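Local coordinates for McyG protein (Microcystis aeruginosa PCC 7806, PDB 4R0M) that probably activates a phenylpropanoid-type starter acid as its adenylate for loading onto the adjoining peptidyl carrier domain in microcystin synthesis, and here holds phenylalanyl-adenylate, at residues Phe360-Lys365 with Lys427-Ile432. Residues are numbered along the deposited sequence; the frame is centred on the assembly and turned at random.
Sequences FVSLGK and KGELFI. With FA5 (adenosine-5'-[phenylalaninyl-phosphate]), chain C.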
ATOM      1  N   PHE A 360       0.032 -13.456 -16.544  1.00 61.35           N
ATOM      2  CA  PHE A 360      -0.286 -13.265 -15.156  1.00 57.53           C
ATOM      3  C   PHE A 360       0.705 -13.961 -14.260  1.00 55.24           C
ATOM      4  O   PHE A 360       1.078 -15.081 -14.492  1.00 56.65           O
ATOM      5  CB  PHE A 360      -1.714 -13.697 -14.890  1.00 56.78           C
ATOM      6  CG  PHE A 360      -2.706 -13.013 -15.775  1.00 56.53           C
ATOM      7  CD1 PHE A 360      -2.840 -11.653 -15.742  1.00 55.80           C
ATOM      8  CD2 PHE A 360      -3.469 -13.718 -16.654  1.00 55.70           C
ATOM      9  CE1 PHE A 360      -3.734 -11.007 -16.550  1.00 54.94           C
ATOM     10  CE2 PHE A 360      -4.348 -13.080 -17.478  1.00 55.10           C
ATOM     11  CZ  PHE A 360      -4.485 -11.721 -17.422  1.00 54.64           C
ATOM     12  N   VAL A 361       1.177 -13.236 -13.270  1.00 51.37           N
ATOM     13  CA  VAL A 361       2.063 -13.738 -12.268  1.00 47.66           C
ATOM     14  C   VAL A 361       1.316 -14.445 -11.168  1.00 45.90           C
ATOM     15  O   VAL A 361       0.253 -14.035 -10.799  1.00 45.55           O
ATOM     16  CB  VAL A 361       2.824 -12.595 -11.672  1.00 47.42           C
ATOM     17  CG1 VAL A 361       3.788 -13.091 -10.642  1.00 47.24           C
ATOM     18  CG2 VAL A 361       3.560 -11.877 -12.762  1.00 47.28           C
ATOM     19  N   SER A 362       1.861 -15.538 -10.669  1.00 43.84           N
ATOM     20  CA  SER A 362       1.267 -16.203  -9.532  1.00 42.27           C
ATOM     21  C   SER A 362       1.524 -15.433  -8.271  1.00 40.90           C
ATOM     22  O   SER A 362       2.630 -15.033  -8.011  1.00 40.27           O
ATOM     23  CB  SER A 362       1.832 -17.598  -9.378  1.00 42.32           C
ATOM     24  OG  SER A 362       1.333 -18.246  -8.246  1.00 42.19           O
ATOM     25  N   LEU A 363       0.480 -15.264  -7.486  1.00 39.19           N
ATOM     26  CA  LEU A 363       0.568 -14.612  -6.183  1.00 38.43           C
ATOM     27  C   LEU A 363       0.511 -15.640  -5.047  1.00 38.03           C
ATOM     28  O   LEU A 363       0.342 -15.292  -3.875  1.00 37.64           O
ATOM     29  CB  LEU A 363      -0.519 -13.538  -6.039  1.00 37.58           C
ATOM     30  CG  LEU A 363      -0.623 -12.476  -7.145  1.00 37.31           C
ATOM     31  CD1 LEU A 363      -1.710 -11.472  -6.811  1.00 36.66           C
ATOM     32  CD2 LEU A 363       0.695 -11.756  -7.397  1.00 36.99           C
ATOM     33  N   GLY A 364       0.660 -16.911  -5.416  1.00 37.91           N
ATOM     34  CA  GLY A 364       0.848 -17.994  -4.459  1.00 37.46           C
ATOM     35  C   GLY A 364      -0.394 -18.482  -3.746  1.00 37.89           C
ATOM     36  O   GLY A 364      -1.521 -18.204  -4.161  1.00 38.54           O
ATOM     37  N   LYS A 365      -0.169 -19.213  -2.659  1.00 37.92           N
ATOM     38  CA  LYS A 365      -1.232 -19.843  -1.886  1.00 37.78           C
ATOM     39  C   LYS A 365      -1.506 -19.058  -0.604  1.00 37.14           C
ATOM     40  O   LYS A 365      -0.619 -18.365  -0.109  1.00 37.05           O
ATOM     41  CB  LYS A 365      -0.851 -21.292  -1.554  1.00 38.00           C
ATOM     42  CG  LYS A 365      -0.645 -22.179  -2.773  1.00 38.51           C
ATOM     43  CD  LYS A 365      -0.346 -23.614  -2.374  1.00 38.61           C
ATOM     44  CE  LYS A 365       0.023 -24.460  -3.583  1.00 38.55           C
ATOM     45  NZ  LYS A 365       0.255 -25.885  -3.213  1.00 38.14           N
ATOM     46  N   LYS A 427      -4.057 -24.713  -9.569  1.00 50.80           N
ATOM     47  CA  LYS A 427      -3.318 -25.612  -8.670  1.00 50.34           C
ATOM     48  C   LYS A 427      -3.134 -25.004  -7.275  1.00 49.66           C
ATOM     49  O   LYS A 427      -2.100 -25.190  -6.629  1.00 49.69           O
ATOM     50  CB  LYS A 427      -1.969 -26.023  -9.283  1.00 50.68           C
ATOM     51  CG  LYS A 427      -2.084 -26.854 -10.551  1.00 52.21           C
ATOM     52  CD  LYS A 427      -0.727 -27.067 -11.207  1.00 53.42           C
ATOM     53  CE  LYS A 427      -0.854 -27.916 -12.463  1.00 54.33           C
ATOM     54  NZ  LYS A 427       0.445 -28.077 -13.176  1.00 54.18           N
ATOM     55  N   GLY A 428      -4.149 -24.268  -6.825  1.00 48.70           N
ATOM     56  CA  GLY A 428      -4.133 -23.642  -5.506  1.00 48.42           C
ATOM     57  C   GLY A 428      -3.510 -22.255  -5.434  1.00 47.45           C
ATOM     58  O   GLY A 428      -3.596 -21.589  -4.402  1.00 48.18           O
ATOM     59  N   GLU A 429      -2.885 -21.817  -6.524  1.00 45.77           N
ATOM     60  CA  GLU A 429      -2.218 -20.516  -6.565  1.00 45.32           C
ATOM     61  C   GLU A 429      -3.139 -19.418  -7.101  1.00 44.21           C
ATOM     62  O   GLU A 429      -3.879 -19.634  -8.064  1.00 44.28           O
ATOM     63  CB  GLU A 429      -0.937 -20.599  -7.400  1.00 46.20           C
ATOM     64  CG  GLU A 429       0.169 -21.425  -6.760  1.00 46.92           C
ATOM     65  CD  GLU A 429       1.292 -21.766  -7.723  1.00 48.60           C
ATOM     66  OE1 GLU A 429       1.808 -20.854  -8.408  1.00 48.75           O
ATOM     67  OE2 GLU A 429       1.670 -22.955  -7.789  1.00 49.85           O
ATOM     68  N   LEU A 430      -3.091 -18.244  -6.472  1.00 42.68           N
ATOM     69  CA  LEU A 430      -3.916 -17.111  -6.889  1.00 41.62           C
ATOM     70  C   LEU A 430      -3.266 -16.308  -8.010  1.00 41.64           C
ATOM     71  O   LEU A 430      -2.084 -15.966  -7.939  1.00 42.15           O
ATOM     72  CB  LEU A 430      -4.246 -16.195  -5.701  1.00 41.23           C
ATOM     73  CG  LEU A 430      -4.972 -14.863  -5.976  1.00 41.06           C
ATOM     74  CD1 LEU A 430      -6.373 -15.073  -6.540  1.00 40.39           C
ATOM     75  CD2 LEU A 430      -5.026 -14.008  -4.719  1.00 40.25           C
ATOM     76  N   PHE A 431      -4.056 -16.020  -9.041  1.00 41.60           N
ATOM     77  CA  PHE A 431      -3.642 -15.163 -10.146  1.00 41.30           C
ATOM     78  C   PHE A 431      -4.655 -14.025 -10.277  1.00 41.25           C
ATOM     79  O   PHE A 431      -5.796 -14.253 -10.686  1.00 41.56           O
ATOM     80  CB  PHE A 431      -3.591 -15.953 -11.460  1.00 41.25           C
ATOM     81  CG  PHE A 431      -2.530 -17.025 -11.508  1.00 41.22           C
ATOM     82  CD1 PHE A 431      -2.703 -18.235 -10.837  1.00 41.12           C
ATOM     83  CD2 PHE A 431      -1.374 -16.840 -12.259  1.00 40.94           C
ATOM     84  CE1 PHE A 431      -1.730 -19.224 -10.891  1.00 40.95           C
ATOM     85  CE2 PHE A 431      -0.401 -17.826 -12.322  1.00 40.69           C
ATOM     86  CZ  PHE A 431      -0.579 -19.019 -11.637  1.00 40.55           C
ATOM     87  N   ILE A 432      -4.250 -12.810  -9.914  1.00 40.51           N
ATOM     88  CA  ILE A 432      -5.103 -11.632 -10.102  1.00 39.87           C
ATOM     89  C   ILE A 432      -4.981 -11.147 -11.548  1.00 39.91           C
ATOM     90  O   ILE A 432      -3.875 -11.026 -12.077  1.00 39.43           O
ATOM     91  CB  ILE A 432      -4.773 -10.499  -9.091  1.00 39.25           C
ATOM     92  CG1 ILE A 432      -5.087 -10.933  -7.649  1.00 38.59           C
ATOM     93  CG2 ILE A 432      -5.513  -9.208  -9.434  1.00 38.48           C
ATOM     94  CD1 ILE A 432      -6.538 -11.266  -7.364  1.00 37.83           C
TER
HETATM   95  C   FA5 C 701      -2.805  -2.607  -0.381  0.60 33.90           C
HETATM   96  O   FA5 C 701      -2.433  -1.997  -1.376  0.60 34.65           O
HETATM   97  CA  FA5 C 701      -2.209  -3.952  -0.053  1.00 34.42           C
HETATM   98  N   FA5 C 701      -2.312  -4.710  -1.277  1.00 36.01           N
HETATM   99  CB  FA5 C 701      -0.729  -3.854   0.346  1.00 35.54           C
HETATM  100  CG  FA5 C 701       0.070  -5.144   0.573  1.00 35.30           C
HETATM  101  CD1 FA5 C 701      -0.334  -6.402   0.126  1.00 35.37           C
HETATM  102  CD2 FA5 C 701       1.290  -5.059   1.258  1.00 35.43           C
HETATM  103  CE1 FA5 C 701       0.450  -7.538   0.366  1.00 35.06           C
HETATM  104  CE2 FA5 C 701       2.085  -6.186   1.497  1.00 34.98           C
HETATM  105  CZ  FA5 C 701       1.661  -7.435   1.049  1.00 35.11           C
HETATM  106  P   FA5 C 701      -5.190  -1.319  -0.159  1.00 31.13           P
HETATM  107  OP1 FA5 C 701      -4.913   0.141  -0.396  1.00 32.33           O
HETATM  108  OP2 FA5 C 701      -6.351  -1.703   0.725  1.00 31.12           O
HETATM  109  OP3 FA5 C 701      -3.852  -2.011   0.448  0.60 32.75           O
HETATM  110  O5' FA5 C 701      -5.414  -1.979  -1.613  1.00 31.02           O
HETATM  111  C5' FA5 C 701      -5.768  -3.347  -1.792  1.00 30.16           C
HETATM  112  C4' FA5 C 701      -5.967  -3.594  -3.279  1.00 29.90           C
HETATM  113  O4' FA5 C 701      -4.747  -3.453  -4.017  1.00 29.53           O
HETATM  114  C3' FA5 C 701      -6.438  -5.001  -3.587  1.00 29.97           C
HETATM  115  O3' FA5 C 701      -7.846  -5.147  -3.406  1.00 30.72           O
HETATM  116  C2' FA5 C 701      -6.032  -5.156  -5.035  1.00 30.42           C
HETATM  117  O2' FA5 C 701      -7.012  -4.566  -5.897  1.00 30.32           O
HETATM  118  C1' FA5 C 701      -4.756  -4.346  -5.135  1.00 30.19           C
HETATM  119  N9  FA5 C 701      -3.598  -5.275  -5.071  1.00 31.15           N
HETATM  120  C8  FA5 C 701      -2.823  -5.491  -3.993  1.00 31.08           C
HETATM  121  N7  FA5 C 701      -1.845  -6.393  -4.254  1.00 31.43           N
HETATM  122  C5  FA5 C 701      -1.990  -6.782  -5.533  1.00 31.59           C
HETATM  123  C6  FA5 C 701      -1.298  -7.715  -6.457  1.00 31.76           C
HETATM  124  N6  FA5 C 701      -0.226  -8.434  -6.053  1.00 32.13           N
HETATM  125  N1  FA5 C 701      -1.774  -7.829  -7.720  1.00 31.88           N
HETATM  126  C2  FA5 C 701      -2.845  -7.123  -8.140  1.00 31.82           C
HETATM  127  N3  FA5 C 701      -3.517  -6.255  -7.359  1.00 31.55           N
HETATM  128  C4  FA5 C 701      -3.149  -6.045  -6.068  1.00 31.51           C
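L363 and L430 join loop 360-365 to strand 429-435 through two backbone hydrogen bonds, L363 N to L430 O (2.7 Å), nearly straight, and L430 N to G364 O (2.8 Å); the two segments run 121° apart. G364, at a positive phi few other residues tolerate, turns its carbonyl to the strand. A small polar residue suits position 362: with OG anti to the backbone N (chi1 177°), S362 donates to the anti lone pair of E429 OE1 at 2.7 Å and accepts from G364 N, closing an ST turn. A flat aromatic suits F431, since S362 CA lies over one face of its ring, 3.9 Å from the centroid, a CH-pi contact, while F360 O meets the edge. Losing this ring to an alanine is likely to open a gap against S362 and deprive Y424 of its stacking partner. Apolar branches suit the adenylate side: L363 CD1 touches I432 CG1 at 3.5 Å, the side chains crossing at about a right angle, and reaches N6 of the adenine at 3.5 Å, while I432 CG2 meets its C2. L363 and L430 also pack on F334 of strand 330-336; strand 429-435 pairs antiparallel with 421-426, and the loop leads into edge strand 365-366, where K365 pairs with W345.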